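Local coordinates for protein dimethylsulfoniopropionate lyase (PDB 4B29) that probably cleaves dimethylsulfoniopropionate to release dimethyl sulfide, using a zinc-binding site in a cupin-type beta fold, at residues Ala27-His30 with Leu31-Ala35; Gln81-Pro84 with Leu85-Ala88; Ala105-Gly108 with Arg109-Asn113; Arg36-His39 with Glu40-Glu44. All blocks are in the same frame, centred on the assembly; numbering follows the deposited sequence. Where two conformers were deposited one is given.

Contact 1 (Ala27-His30 with Leu31-Ala35); sequences ALTH and LLEAA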
ATOM      1  N   ALA A  27      -2.781 -11.442  14.222  1.00 15.84           N
ATOM      2  CA  ALA A  27      -2.903 -10.004  13.816  1.00 15.40           C
ATOM      3  C   ALA A  27      -2.947  -9.979  12.270  1.00 15.59           C
ATOM      4  O   ALA A  27      -3.748  -9.243  11.695  1.00 14.87           O
ATOM      5  CB  ALA A  27      -1.744  -9.197  14.311  1.00 16.39           C
ATOM      6  N   LEU A  28      -2.097 -10.785  11.620  1.00 13.98           N
ATOM      7  CA  LEU A  28      -2.073 -10.771  10.131  1.00 13.45           C
ATOM      8  C   LEU A  28      -3.288 -11.440   9.555  1.00 13.86           C
ATOM      9  O   LEU A  28      -3.773 -11.046   8.490  1.00 12.55           O
ATOM     10  CB  LEU A  28      -0.795 -11.404   9.572  1.00 13.30           C
ATOM     11  CG  LEU A  28       0.482 -10.628  10.003  1.00 18.55           C
ATOM     12  CD1 LEU A  28       1.667 -11.093   9.259  1.00 24.48           C
ATOM     13  CD2 LEU A  28       0.385  -9.136   9.960  1.00 28.67           C
ATOM     14  N   THR A  29      -3.810 -12.472  10.236  1.00 13.13           N
ATOM     15  CA  THR A  29      -5.032 -13.121   9.768  1.00 14.18           C
ATOM     16  C   THR A  29      -6.231 -12.168   9.888  1.00 14.84           C
ATOM     17  O   THR A  29      -7.066 -12.101   9.003  1.00 15.05           O
ATOM     18  CB  THR A  29      -5.251 -14.469  10.507  1.00 15.36           C
ATOM     19  OG1 THR A  29      -4.113 -15.288  10.203  1.00 16.84           O
ATOM     20  CG2 THR A  29      -6.536 -15.150  10.008  1.00 18.35           C
ATOM     21  N   HIS A  30      -6.263 -11.394  10.989  1.00 13.87           N
ATOM     22  CA  HIS A  30      -7.330 -10.436  11.172  1.00 15.50           C
ATOM     23  C   HIS A  30      -7.204  -9.340  10.078  1.00 13.94           C
ATOM     24  O   HIS A  30      -8.232  -8.921   9.500  1.00 14.34           O
ATOM     25  CB  HIS A  30      -7.259  -9.838  12.581  1.00 16.55           C
ATOM     26  CG  HIS A  30      -8.205  -8.694  12.777  1.00 22.09           C
ATOM     27  ND1 HIS A  30      -9.566  -8.876  12.947  1.00 27.49           N
ATOM     28  CD2 HIS A  30      -7.991  -7.352  12.812  1.00 25.82           C
ATOM     29  CE1 HIS A  30     -10.147  -7.690  13.092  1.00 28.45           C
ATOM     30  NE2 HIS A  30      -9.217  -6.752  13.004  1.00 25.25           N
ATOM     31  N   LEU A  31      -5.968  -8.951   9.794  1.00 13.75           N
ATOM     32  CA  LEU A  31      -5.705  -7.934   8.748  1.00 12.06           C
ATOM     33  C   LEU A  31      -6.167  -8.497   7.402  1.00 13.05           C
ATOM     34  O   LEU A  31      -6.797  -7.764   6.608  1.00 12.20           O
ATOM     35  CB  LEU A  31      -4.243  -7.566   8.691  1.00 12.36           C
ATOM     36  CG  LEU A  31      -3.784  -6.755   7.458  1.00 12.16           C
ATOM     37  CD1 LEU A  31      -4.623  -5.440   7.309  1.00 14.39           C
ATOM     38  CD2 LEU A  31      -2.330  -6.407   7.497  1.00 12.14           C
ATOM     39  N   LEU A  32      -5.856  -9.767   7.103  1.00 12.62           N
ATOM     40  CA  LEU A  32      -6.305 -10.299   5.814  1.00 12.81           C
ATOM     41  C   LEU A  32      -7.810 -10.290   5.671  1.00 13.26           C
ATOM     42  O   LEU A  32      -8.344 -10.011   4.598  1.00 13.27           O
ATOM     43  CB  LEU A  32      -5.721 -11.725   5.597  1.00 12.66           C
ATOM     44  CG  LEU A  32      -5.938 -12.271   4.180  1.00 14.85           C
ATOM     45  CD1 LEU A  32      -5.081 -11.514   3.159  1.00 13.96           C
ATOM     46  CD2 LEU A  32      -5.577 -13.818   4.180  1.00 14.66           C
ATOM     47  N   GLU A  33      -8.533 -10.606   6.766  1.00 12.52           N
ATOM     48  CA  GLU A  33      -9.982 -10.578   6.736  0.50 13.46           C
ATOM     49  C   GLU A  33     -10.483  -9.150   6.433  1.00 12.58           C
ATOM     50  O   GLU A  33     -11.418  -8.985   5.672  1.00 13.69           O
ATOM     51  CB  GLU A  33     -10.549 -11.071   8.083  0.50 15.06           C
ATOM     52  CG  GLU A  33     -10.291 -12.557   8.344  0.50 17.40           C
ATOM     53  CD  GLU A  33     -10.476 -12.966   9.827  0.50 25.27           C
ATOM     54  OE1 GLU A  33     -10.809 -12.111  10.669  0.50 26.26           O
ATOM     55  OE2 GLU A  33     -10.257 -14.156  10.153  0.50 28.69           O
ATOM     56  N   ALA A  34      -9.865  -8.170   7.063  1.00 12.71           N
ATOM     57  CA  ALA A  34     -10.258  -6.776   6.881  1.00 12.23           C
ATOM     58  C   ALA A  34      -9.967  -6.352   5.447  1.00 11.78           C
ATOM     59  O   ALA A  34     -10.801  -5.658   4.841  1.00 12.03           O
ATOM     60  CB  ALA A  34      -9.533  -5.871   7.860  1.00 12.64           C
ATOM     61  N   ALA A  35      -8.861  -6.849   4.891  1.00 10.96           N
ATOM     62  CA  ALA A  35      -8.522  -6.521   3.481  1.00 11.21           C
ATOM     63  C   ALA A  35      -9.509  -7.163   2.521  1.00 11.73           C
ATOM     64  O   ALA A  35      -9.917  -6.563   1.530  1.00 11.25           O
ATOM     65  CB  ALA A  35      -7.083  -6.941   3.167  1.00 11.54           C
TER
HETATM   66  O   HOH W   1     -10.651 -11.248  13.010  1.00 48.32           O

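Contact 2 (Gln81-Pro84 with Leu85-Ala88); sequences QSQP and LRDA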
ATOM      1  N   GLN A  81     -16.207   3.516   7.302  1.00 17.05           N
ATOM      2  CA  GLN A  81     -15.995   2.314   6.480  1.00 16.30           C
ATOM      3  C   GLN A  81     -14.555   1.827   6.491  1.00 15.25           C
ATOM      4  O   GLN A  81     -14.316   0.614   6.378  1.00 16.57           O
ATOM      5  CB  GLN A  81     -16.467   2.558   5.057  1.00 15.37           C
ATOM      6  CG  GLN A  81     -17.991   2.516   4.982  1.00 18.18           C
ATOM      7  CD  GLN A  81     -18.502   3.300   3.800  1.00 22.55           C
ATOM      8  OE1 GLN A  81     -17.770   3.506   2.804  1.00 22.67           O
ATOM      9  NE2 GLN A  81     -19.768   3.803   3.912  1.00 21.20           N
ATOM     10  N   SER A  82     -13.602   2.730   6.627  1.00 14.61           N
ATOM     11  CA  SER A  82     -12.175   2.342   6.505  1.00 14.00           C
ATOM     12  C   SER A  82     -11.502   2.146   7.866  1.00 14.80           C
ATOM     13  O   SER A  82     -10.362   1.679   7.943  1.00 14.24           O
ATOM     14  CB  SER A  82     -11.429   3.397   5.679  1.00 14.56           C
ATOM     15  OG  SER A  82     -10.990   4.511   6.457  1.00 14.74           O
ATOM     16  N   GLN A  83     -12.200   2.534   8.940  1.00 14.56           N
ATOM     17  CA  GLN A  83     -11.591   2.413  10.278  1.00 15.37           C
ATOM     18  C   GLN A  83     -11.171   0.970  10.657  1.00 14.87           C
ATOM     19  O   GLN A  83     -10.085   0.800  11.192  1.00 16.38           O
ATOM     20  CB  GLN A  83     -12.519   3.052  11.349  1.00 16.43           C
ATOM     21  CG  GLN A  83     -12.147   2.682  12.813  1.00 22.38           C
ATOM     22  CD  GLN A  83     -12.875   1.360  13.296  1.00 28.05           C
ATOM     23  OE1 GLN A  83     -14.077   1.173  13.044  1.00 31.21           O
ATOM     24  NE2 GLN A  83     -12.135   0.453  13.973  1.00 30.34           N
ATOM     25  N   PRO A  84     -11.994  -0.033  10.363  1.00 15.06           N
ATOM     26  CA  PRO A  84     -11.569  -1.415  10.741  1.00 15.24           C
ATOM     27  C   PRO A  84     -10.248  -1.797  10.067  1.00 14.96           C
ATOM     28  O   PRO A  84      -9.340  -2.343  10.732  1.00 15.07           O
ATOM     29  CB  PRO A  84     -12.749  -2.295  10.287  1.00 16.57           C
ATOM     30  CG  PRO A  84     -13.954  -1.342  10.476  1.00 18.13           C
ATOM     31  CD  PRO A  84     -13.401  -0.007   9.953  1.00 15.31           C
ATOM     32  N   LEU A  85     -10.123  -1.462   8.775  1.00 13.76           N
ATOM     33  CA  LEU A  85      -8.867  -1.778   8.041  1.00 12.09           C
ATOM     34  C   LEU A  85      -7.716  -0.960   8.549  1.00 12.68           C
ATOM     35  O   LEU A  85      -6.630  -1.467   8.741  1.00 12.13           O
ATOM     36  CB  LEU A  85      -9.076  -1.559   6.536  1.00 10.65           C
ATOM     37  CG  LEU A  85      -7.836  -1.884   5.689  1.00 12.42           C
ATOM     38  CD1 LEU A  85      -7.228  -3.284   5.887  1.00 13.33           C
ATOM     39  CD2 LEU A  85      -8.218  -1.669   4.191  1.00 10.34           C
ATOM     40  N   ARG A  86      -7.930   0.352   8.797  1.00 12.16           N
ATOM     41  CA  ARG A  86      -6.843   1.153   9.311  1.00 12.25           C
ATOM     42  C   ARG A  86      -6.340   0.557  10.651  1.00 12.55           C
ATOM     43  O   ARG A  86      -5.140   0.460  10.885  1.00 13.20           O
ATOM     44  CB  ARG A  86      -7.292   2.617   9.595  1.00 12.16           C
ATOM     45  CG  ARG A  86      -6.130   3.461  10.074  1.00 13.19           C
ATOM     46  CD  ARG A  86      -6.672   4.792  10.701  1.00 16.57           C
ATOM     47  NE  ARG A  86      -7.452   4.494  11.894  1.00 15.71           N
ATOM     48  CZ  ARG A  86      -8.053   5.442  12.628  1.00 21.36           C
ATOM     49  NH1 ARG A  86      -7.969   6.706  12.243  1.00 19.87           N
ATOM     50  NH2 ARG A  86      -8.755   5.133  13.724  1.00 19.33           N
ATOM     51  N   ASP A  87      -7.284   0.260  11.544  1.00 14.16           N
ATOM     52  CA  ASP A  87      -6.879  -0.234  12.891  1.00 15.68           C
ATOM     53  C   ASP A  87      -6.213  -1.599  12.785  1.00 15.71           C
ATOM     54  O   ASP A  87      -5.244  -1.891  13.537  1.00 15.19           O
ATOM     55  CB  ASP A  87      -8.092  -0.261  13.834  1.00 16.38           C
ATOM     56  CG  ASP A  87      -8.604   1.156  14.162  1.00 20.35           C
ATOM     57  OD1 ASP A  87      -7.962   2.169  13.745  1.00 19.99           O
ATOM     58  OD2 ASP A  87      -9.653   1.224  14.855  1.00 20.82           O
ATOM     59  N   ALA A  88      -6.686  -2.417  11.842  1.00 15.26           N
ATOM     60  CA  ALA A  88      -6.027  -3.726  11.616  1.00 14.29           C
ATOM     61  C   ALA A  88      -4.597  -3.553  11.119  1.00 14.58           C
ATOM     62  O   ALA A  88      -3.707  -4.336  11.476  1.00 14.87           O
ATOM     63  CB  ALA A  88      -6.843  -4.574  10.658  1.00 14.81           C
TER
HETATM   64  O   HOH W   2     -12.288  -1.184   6.919  1.00 15.40           O

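Contact 3 (Ala105-Gly108 with Arg109-Asn113); sequences AEVG and RDFLN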
ATOM      1  N   ALA A 105      20.095   8.268  -1.598  1.00 29.13           N
ATOM      2  CA  ALA A 105      20.367   9.187  -2.702  1.00 29.75           C
ATOM      3  C   ALA A 105      19.107   9.500  -3.499  1.00 30.36           C
ATOM      4  O   ALA A 105      18.900  10.632  -3.959  1.00 29.99           O
ATOM      5  CB  ALA A 105      21.434   8.592  -3.632  1.00 30.73           C
ATOM      6  N   GLU A 106      18.256   8.489  -3.662  1.00 29.15           N
ATOM      7  CA  GLU A 106      17.031   8.640  -4.447  1.00 28.15           C
ATOM      8  C   GLU A 106      15.952   9.438  -3.741  1.00 27.19           C
ATOM      9  O   GLU A 106      15.328  10.291  -4.364  1.00 27.99           O
ATOM     10  CB  GLU A 106      16.473   7.266  -4.803  1.00 28.24           C
ATOM     11  CG  GLU A 106      17.187   6.626  -5.940  1.00 27.81           C
ATOM     12  CD  GLU A 106      16.671   5.243  -6.247  1.00 27.31           C
ATOM     13  OE1 GLU A 106      16.450   4.437  -5.295  1.00 26.01           O
ATOM     14  OE2 GLU A 106      16.500   4.974  -7.466  1.00 30.62           O
ATOM     15  N   VAL A 107      15.746   9.199  -2.452  1.00 25.91           N
ATOM     16  CA  VAL A 107      14.598   9.802  -1.752  1.00 25.79           C
ATOM     17  C   VAL A 107      14.900  10.611  -0.487  1.00 25.71           C
ATOM     18  O   VAL A 107      14.038  11.312   0.011  1.00 25.55           O
ATOM     19  CB  VAL A 107      13.522   8.747  -1.375  1.00 25.08           C
ATOM     20  CG1 VAL A 107      12.937   8.115  -2.619  1.00 24.17           C
ATOM     21  CG2 VAL A 107      14.061   7.710  -0.418  1.00 23.76           C
ATOM     22  N   GLY A 108      16.104  10.459   0.051  1.00 26.13           N
ATOM     23  CA  GLY A 108      16.496  11.188   1.257  1.00 25.44           C
ATOM     24  C   GLY A 108      16.181  10.437   2.523  1.00 25.70           C
ATOM     25  O   GLY A 108      15.207   9.639   2.589  1.00 24.35           O
ATOM     26  N   ARG A 109      16.965  10.705   3.570  1.00 24.49           N
ATOM     27  CA  ARG A 109      16.754  10.032   4.848  1.00 24.80           C
ATOM     28  C   ARG A 109      15.389  10.256   5.526  1.00 23.75           C
ATOM     29  O   ARG A 109      14.843   9.335   6.141  1.00 23.32           O
ATOM     30  CB  ARG A 109      17.908  10.365   5.836  1.00 25.74           C
ATOM     31  CG  ARG A 109      17.782   9.698   7.233  1.00 27.57           C
ATOM     32  CD  ARG A 109      17.832   8.133   7.189  1.00 30.09           C
ATOM     33  NE  ARG A 109      18.909   7.643   6.321  1.00 33.08           N
ATOM     34  CZ  ARG A 109      18.980   6.415   5.809  1.00 34.81           C
ATOM     35  NH1 ARG A 109      18.034   5.515   6.053  1.00 34.29           N
ATOM     36  NH2 ARG A 109      20.002   6.087   5.038  1.00 35.25           N
ATOM     37  N   ASP A 110      14.846  11.477   5.464  1.00 22.32           N
ATOM     38  CA  ASP A 110      13.578  11.770   6.109  1.00 21.97           C
ATOM     39  C   ASP A 110      12.453  10.894   5.493  1.00 20.99           C
ATOM     40  O   ASP A 110      11.603  10.359   6.222  1.00 20.85           O
ATOM     41  CB  ASP A 110      13.217  13.253   5.924  1.00 22.65           C
ATOM     42  CG  ASP A 110      11.877  13.606   6.558  1.00 22.82           C
ATOM     43  OD1 ASP A 110      11.695  13.375   7.771  1.00 25.07           O
ATOM     44  OD2 ASP A 110      11.001  14.134   5.840  1.00 27.15           O
ATOM     45  N   PHE A 111      12.479  10.779   4.173  1.00 20.89           N
ATOM     46  CA  PHE A 111      11.474   9.956   3.440  1.00 20.46           C
ATOM     47  C   PHE A 111      11.632   8.494   3.900  1.00 20.03           C
ATOM     48  O   PHE A 111      10.627   7.845   4.254  1.00 19.53           O
ATOM     49  CB  PHE A 111      11.698  10.139   1.946  1.00 19.55           C
ATOM     50  CG  PHE A 111      10.651   9.476   1.053  1.00 20.11           C
ATOM     51  CD1 PHE A 111      10.713   8.098   0.789  1.00 20.92           C
ATOM     52  CD2 PHE A 111       9.668  10.236   0.421  1.00 19.91           C
ATOM     53  CE1 PHE A 111       9.786   7.497  -0.097  1.00 20.35           C
ATOM     54  CE2 PHE A 111       8.732   9.632  -0.458  1.00 19.71           C
ATOM     55  CZ  PHE A 111       8.811   8.250  -0.696  1.00 17.00           C
ATOM     56  N   LEU A 112      12.872   7.993   3.962  1.00 20.25           N
ATOM     57  CA  LEU A 112      13.101   6.605   4.437  1.00 20.12           C
ATOM     58  C   LEU A 112      12.665   6.388   5.877  1.00 21.23           C
ATOM     59  O   LEU A 112      12.185   5.299   6.233  1.00 22.11           O
ATOM     60  CB  LEU A 112      14.565   6.191   4.227  1.00 20.59           C
ATOM     61  CG  LEU A 112      14.997   6.110   2.751  1.00 22.85           C
ATOM     62  CD1 LEU A 112      16.481   5.831   2.622  1.00 25.70           C
ATOM     63  CD2 LEU A 112      14.198   4.985   2.012  1.00 24.93           C
ATOM     64  N   ASN A 113      12.806   7.407   6.738  1.00 20.07           N
ATOM     65  CA  ASN A 113      12.346   7.286   8.119  1.00 20.73           C
ATOM     66  C   ASN A 113      10.840   7.219   8.262  1.00 19.49           C
ATOM     67  O   ASN A 113      10.313   6.590   9.189  1.00 21.08           O
ATOM     68  CB  ASN A 113      12.819   8.503   8.940  1.00 21.77           C
ATOM     69  CG  ASN A 113      14.294   8.434   9.282  1.00 25.43           C
ATOM     70  OD1 ASN A 113      14.905   7.350   9.319  1.00 25.79           O
ATOM     71  ND2 ASN A 113      14.881   9.602   9.548  1.00 27.47           N
TER
HETATM   72  O   HOH W   3      13.764  12.814   2.329  1.00 24.40           O

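Contact 4 (Arg36-His39 with Glu40-Glu44); sequences RDWH and EALPE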
ATOM      1  N   ARG A  36      -9.936  -8.399   2.802  1.00 11.20           N
ATOM      2  CA  ARG A  36     -10.889  -9.075   1.968  1.00 12.10           C
ATOM      3  C   ARG A  36     -12.236  -8.339   1.991  1.00 11.72           C
ATOM      4  O   ARG A  36     -12.903  -8.161   0.947  1.00 11.80           O
ATOM      5  CB  ARG A  36     -11.076 -10.523   2.453  1.00 12.54           C
ATOM      6  CG  ARG A  36     -12.014 -11.315   1.529  1.00 15.23           C
ATOM      7  CD  ARG A  36     -12.132 -12.811   1.932  1.00 22.78           C
ATOM      8  NE  ARG A  36     -12.969 -13.478   0.927  1.00 30.66           N
ATOM      9  CZ  ARG A  36     -12.932 -14.782   0.619  1.00 38.52           C
ATOM     10  NH1 ARG A  36     -12.083 -15.611   1.241  1.00 37.52           N
ATOM     11  NH2 ARG A  36     -13.728 -15.255  -0.343  1.00 39.26           N
ATOM     12  N   ASP A  37     -12.634  -7.906   3.184  1.00 12.21           N
ATOM     13  CA  ASP A  37     -13.912  -7.196   3.326  1.00 12.42           C
ATOM     14  C   ASP A  37     -13.839  -5.867   2.530  1.00 12.11           C
ATOM     15  O   ASP A  37     -14.837  -5.477   1.892  1.00 13.18           O
ATOM     16  CB  ASP A  37     -14.157  -6.830   4.799  1.00 13.80           C
ATOM     17  CG  ASP A  37     -14.571  -8.044   5.671  1.00 18.24           C
ATOM     18  OD1 ASP A  37     -14.964  -9.097   5.126  1.00 19.38           O
ATOM     19  OD2 ASP A  37     -14.517  -7.866   6.913  1.00 20.89           O
ATOM     20  N   TRP A  38     -12.686  -5.218   2.621  1.00 11.57           N
ATOM     21  CA  TRP A  38     -12.431  -3.928   1.900  1.00 11.03           C
ATOM     22  C   TRP A  38     -12.548  -4.182   0.393  1.00 11.89           C
ATOM     23  O   TRP A  38     -13.262  -3.469  -0.325  1.00 11.37           O
ATOM     24  CB  TRP A  38     -11.064  -3.456   2.290  1.00 11.69           C
ATOM     25  CG  TRP A  38     -10.551  -2.178   1.672  1.00 11.58           C
ATOM     26  CD1 TRP A  38      -9.539  -2.071   0.738  1.00 10.79           C
ATOM     27  CD2 TRP A  38     -10.902  -0.839   2.044  1.00 12.28           C
ATOM     28  NE1 TRP A  38      -9.235  -0.721   0.522  1.00 11.41           N
ATOM     29  CE2 TRP A  38     -10.065   0.036   1.314  1.00 12.20           C
ATOM     30  CE3 TRP A  38     -11.829  -0.299   2.962  1.00 14.58           C
ATOM     31  CZ2 TRP A  38     -10.138   1.426   1.444  1.00 13.11           C
ATOM     32  CZ3 TRP A  38     -11.900   1.100   3.091  1.00 15.41           C
ATOM     33  CH2 TRP A  38     -11.063   1.926   2.316  1.00 12.63           C
ATOM     34  N   HIS A  39     -11.859  -5.229  -0.097  1.00 10.86           N
ATOM     35  CA  HIS A  39     -11.975  -5.560  -1.504  1.00 11.25           C
ATOM     36  C   HIS A  39     -13.410  -5.815  -1.949  1.00 11.43           C
ATOM     37  O   HIS A  39     -13.841  -5.296  -2.971  1.00 12.47           O
ATOM     38  CB  HIS A  39     -11.068  -6.784  -1.786  1.00 10.61           C
ATOM     39  CG  HIS A  39     -11.121  -7.280  -3.193  1.00 10.41           C
ATOM     40  ND1 HIS A  39     -12.072  -8.172  -3.635  1.00 14.18           N
ATOM     41  CD2 HIS A  39     -10.253  -7.096  -4.217  1.00 12.81           C
ATOM     42  CE1 HIS A  39     -11.847  -8.444  -4.914  1.00 14.21           C
ATOM     43  NE2 HIS A  39     -10.764  -7.795  -5.286  1.00 12.63           N
ATOM     44  N   GLU A  40     -14.164  -6.593  -1.154  1.00 11.53           N
ATOM     45  CA  GLU A  40     -15.537  -6.970  -1.481  0.50 13.24           C
ATOM     46  C   GLU A  40     -16.397  -5.716  -1.549  1.00 12.93           C
ATOM     47  O   GLU A  40     -17.326  -5.635  -2.347  1.00 13.29           O
ATOM     48  CB  GLU A  40     -16.128  -7.882  -0.375  0.50 13.66           C
ATOM     49  CG  GLU A  40     -17.602  -8.227  -0.669  0.50 19.76           C
ATOM     50  CD  GLU A  40     -18.131  -9.442   0.079  0.50 28.64           C
ATOM     51  OE1 GLU A  40     -17.723  -9.671   1.239  0.50 31.79           O
ATOM     52  OE2 GLU A  40     -18.975 -10.166  -0.501  0.50 33.70           O
ATOM     53  N   ALA A  41     -16.096  -4.768  -0.661  1.00 12.41           N
ATOM     54  CA  ALA A  41     -16.924  -3.547  -0.556  1.00 12.73           C
ATOM     55  C   ALA A  41     -16.620  -2.509  -1.649  1.00 14.08           C
ATOM     56  O   ALA A  41     -17.406  -1.551  -1.783  1.00 14.23           O
ATOM     57  CB  ALA A  41     -16.730  -2.891   0.814  1.00 14.29           C
ATOM     58  N   LEU A  42     -15.500  -2.659  -2.369  1.00 12.07           N
ATOM     59  CA  LEU A  42     -15.075  -1.643  -3.386  1.00 11.19           C
ATOM     60  C   LEU A  42     -15.313  -2.199  -4.808  1.00 12.44           C
ATOM     61  O   LEU A  42     -14.528  -3.042  -5.285  1.00 11.25           O
ATOM     62  CB  LEU A  42     -13.594  -1.273  -3.221  1.00 11.43           C
ATOM     63  CG  LEU A  42     -13.252  -0.441  -1.987  1.00 12.51           C
ATOM     64  CD1 LEU A  42     -11.755  -0.321  -1.833  1.00 14.33           C
ATOM     65  CD2 LEU A  42     -13.836   0.968  -2.142  1.00 15.13           C
ATOM     66  N   PRO A  43     -16.336  -1.705  -5.521  1.00 11.28           N
ATOM     67  CA  PRO A  43     -16.557  -2.218  -6.903  1.00 12.05           C
ATOM     68  C   PRO A  43     -15.314  -2.110  -7.809  1.00 11.14           C
ATOM     69  O   PRO A  43     -15.141  -2.971  -8.705  1.00 11.78           O
ATOM     70  CB  PRO A  43     -17.649  -1.282  -7.457  1.00 12.71           C
ATOM     71  CG  PRO A  43     -18.453  -0.929  -6.166  1.00 11.89           C
ATOM     72  CD  PRO A  43     -17.467  -0.851  -5.037  1.00 12.05           C
ATOM     73  N   GLU A  44     -14.503  -1.052  -7.643  1.00 10.75           N
ATOM     74  CA  GLU A  44     -13.340  -0.947  -8.521  1.00 11.08           C
ATOM     75  C   GLU A  44     -12.355  -2.081  -8.222  1.00 11.36           C
ATOM     76  O   GLU A  44     -11.660  -2.556  -9.140  1.00 10.71           O
ATOM     77  CB  GLU A  44     -12.602   0.384  -8.356  1.00 11.64           C
ATOM     78  CG  GLU A  44     -13.463   1.636  -8.731  1.00 11.90           C
ATOM     79  CD  GLU A  44     -13.875   1.706 -10.188  1.00 15.56           C
ATOM     80  OE1 GLU A  44     -13.330   0.990 -11.092  1.00 14.15           O
ATOM     81  OE2 GLU A  44     -14.811   2.496 -10.476  1.00 12.15           O
TER

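Contact 1 (Ala27-His30 with Leu31-Ala35)
His30 and Glu33 are brought to one side of the helix by different first torsions: CG of His30 stands anti to its backbone N (chi1 172°), whereas CG of Glu33 lies beside its own N (chi1 -68°) and leads back toward the preceding turn. The imidazole and the carboxylate do not touch directly, His30 ND1 and Glu33 OE1 being 4.1 Å apart, and their planes stand 73° to one another. In the conformer given here a water at the edge of the imidazole, in its plane, lies between His30 ND1 and Glu33 OE1; the link is tentative, because Glu33 was modelled in two conformers and the 2.5 Å from the water to Glu33 OE1 is short. Both side chains are polar, as suits their exposed positions. The aliphatic part of Glu33 crosses the previous turn, its CG 3.3 Å from Thr29 O. The hydroxyl of Thr29 turns back instead to the carbonyl of Arg25. Beneath run regular alpha-helical i to i+4 bonds, among them Leu32 N to Leu28 O at 2.8 Å and Ala34 N to His30 O at 3.0 Å. Leu28 and Leu31 suit the buried side of this amphipathic helix 24-41: Leu31 packs on Leu89 and Ala92 of helix 83-92 and on Phe118 and Leu120 of strand 115-122, Leu28 rests on Phe127 of strand 127-128, and Leu32, at the margin, touches Phe127 and Trp51.

Contact 2 (Gln81-Pro84 with Leu85-Ala88)
Gln83 reaches one helical turn forward to Asp87, and its NE2 donates to OD2 over 2.7 Å in a nearly straight bond (164°). The acceptor lies close to the amide plane of Gln83, but the amide nitrogen approaches from above the carboxylate plane, the two planes being 54° apart. With CG anti to the backbone N, the first torsion of Gln83 places that carbon 3.5 Å from Asp87 OD2, and a bend at chi2 (-89°) then turns the amide so that NE2 reaches the same oxygen. The other oxygen, OD1, is taken by Arg86. The guanidinium grips it side-on, with NE at 3.0 Å from Asp87 OD1 and NH2 at 3.1 Å from the same atom, in a salt bridge lying close to the guanidinium plane. Both carboxylate oxygens are thus engaged, limiting the rotation of the group, and the nearby arginine would be expected to stabilise its negative charge.

This cluster lies at the N-terminal end of helix 83-92. Proline suits Pro84 there because an early helical position need not supply an N-H to a preceding turn. The N-H of Leu85 is met by a water, 2.9 Å from Leu85 N, which donates in turn to Gln81 O. Regular helical bonding follows, with Arg86 N to Ser82 O at 2.9 Å.

Farther out, Arg86 NH1 binds the carbonyl of Gly76 and Ser82 OG that of Val159, tying this turn to a loop and to strand 153-159. The apolar Leu85 packs against Val159 and, across the helix pair, against Leu31 and Trp38.

Contact 3 (Ala105-Gly108 with Arg109-Asn113)
Between two short helices the backbone breaks at Gly108, whose positive phi (90°, with psi 152°) ends helix 104-107 while the same residue serves as N-cap of helix 109-114. The branched Val107 fills the angle between Phe111 and Leu112. Its CG2, set between the backbone N and the carbonyl carbon, meets Phe111 CD1 at 3.6 Å and Leu112 CD2 at 3.7 Å, while CG1 sits over one face of the phenyl ring, 4.0 Å above its plane and toward the rim. With CG anti to N (chi1 -174°), Phe111 swings its ring back beneath the valine, a broad flat surface for a beta-branched neighbour. The charged residues face outward instead: Arg109 bridges to Glu104 and Asp110 to Arg114.

Glycine suits the junction because a CB here would be jammed against the preceding carbonyl oxygen. Gly108 O accepts from Leu112 N at 3.2 Å, in the carbonyl plane, and begins the bonding of the second helix. A water spans the break as well: it donates to Val107 O at 2.8 Å and accepts from Phe111 N.

Around this corner Phe111 of helix 109-114 meets the rings of Phe115, in strand 115-122, and Trp139, in strand 133-139, both in the mixed sheet, while Val107 of helix 104-107 rests on Tyr102 and on Met215 of strand 214-215 in the antiparallel sheet.

Contact 4 (Arg36-His39 with Glu40-Glu44)
At the C-terminal end of helix 24-41 the chain turns at Leu42, the N-cap residue of helix 43-48, and Leu42 folds back onto Trp38 in the last turn of the first helix. Its methyl CD1 lies over one face of the indole in a CH-pi contact, 3.6 Å from the centroid of the five-membered ring and 18° off the ring normal. The closest indole atom is Trp38 NE1, 3.5 Å from Leu42 CD1. A chi1 of -71° sets CG of Leu42 beside its own backbone N, on the side where the methyl can reach the ring; leucine is long enough for a terminal methyl to arrive there and apolar enough for a CH-pi contact.

Backbone bonding shifts from i to i+4 toward i to i+3 as the helix ends, and the last bonds are longer or less well directed. Glu40 N still donates to Arg36 O at 2.9 Å in an ordinary alpha-helical bond. Ala41 N makes its main bond to Asp37 O and a weak second one to Trp38 O, whereas Leu42 N donates to His39 O, three residues back, at 3.2 Å, meeting it from above the carbonyl plane.

The buried rings are fixed by outside acceptors: Trp38 NE1 binds Ser157 OG of strand 153-159, and His39 NE2 binds the carbonyl of Ala49. Trp38 meets Phe45 of helix 43-48 edge-to-face, and both Trp38 and His39 rest on strand 198-205, through Leu201 and Leu203.

Contacts 1 and 4 adjoin on helix 24-41, their centres 14 Å apart, and contact 2 lies on helix 83-92 beside them. Contact 2 meets both: Leu31 CD1 and Leu85 CD1 approach to 3.7 Å, while Leu85 CD2 comes within 3.5 Å of Trp38 CG, so Leu85 packs against both halves of helix 24-41. Contact 3 stands apart, on the opposite side of the chain's centre from contacts 1 and 4, its centre about 28 Å from that of contact 2 and 33 Å from that of contact 4. Contacts 1, 2 and 4 lie away from the zinc site of His150, Glu154 and His189; even in contact 3 the side chain of Phe111 is about 12 Å from the zinc ion, too far to touch it.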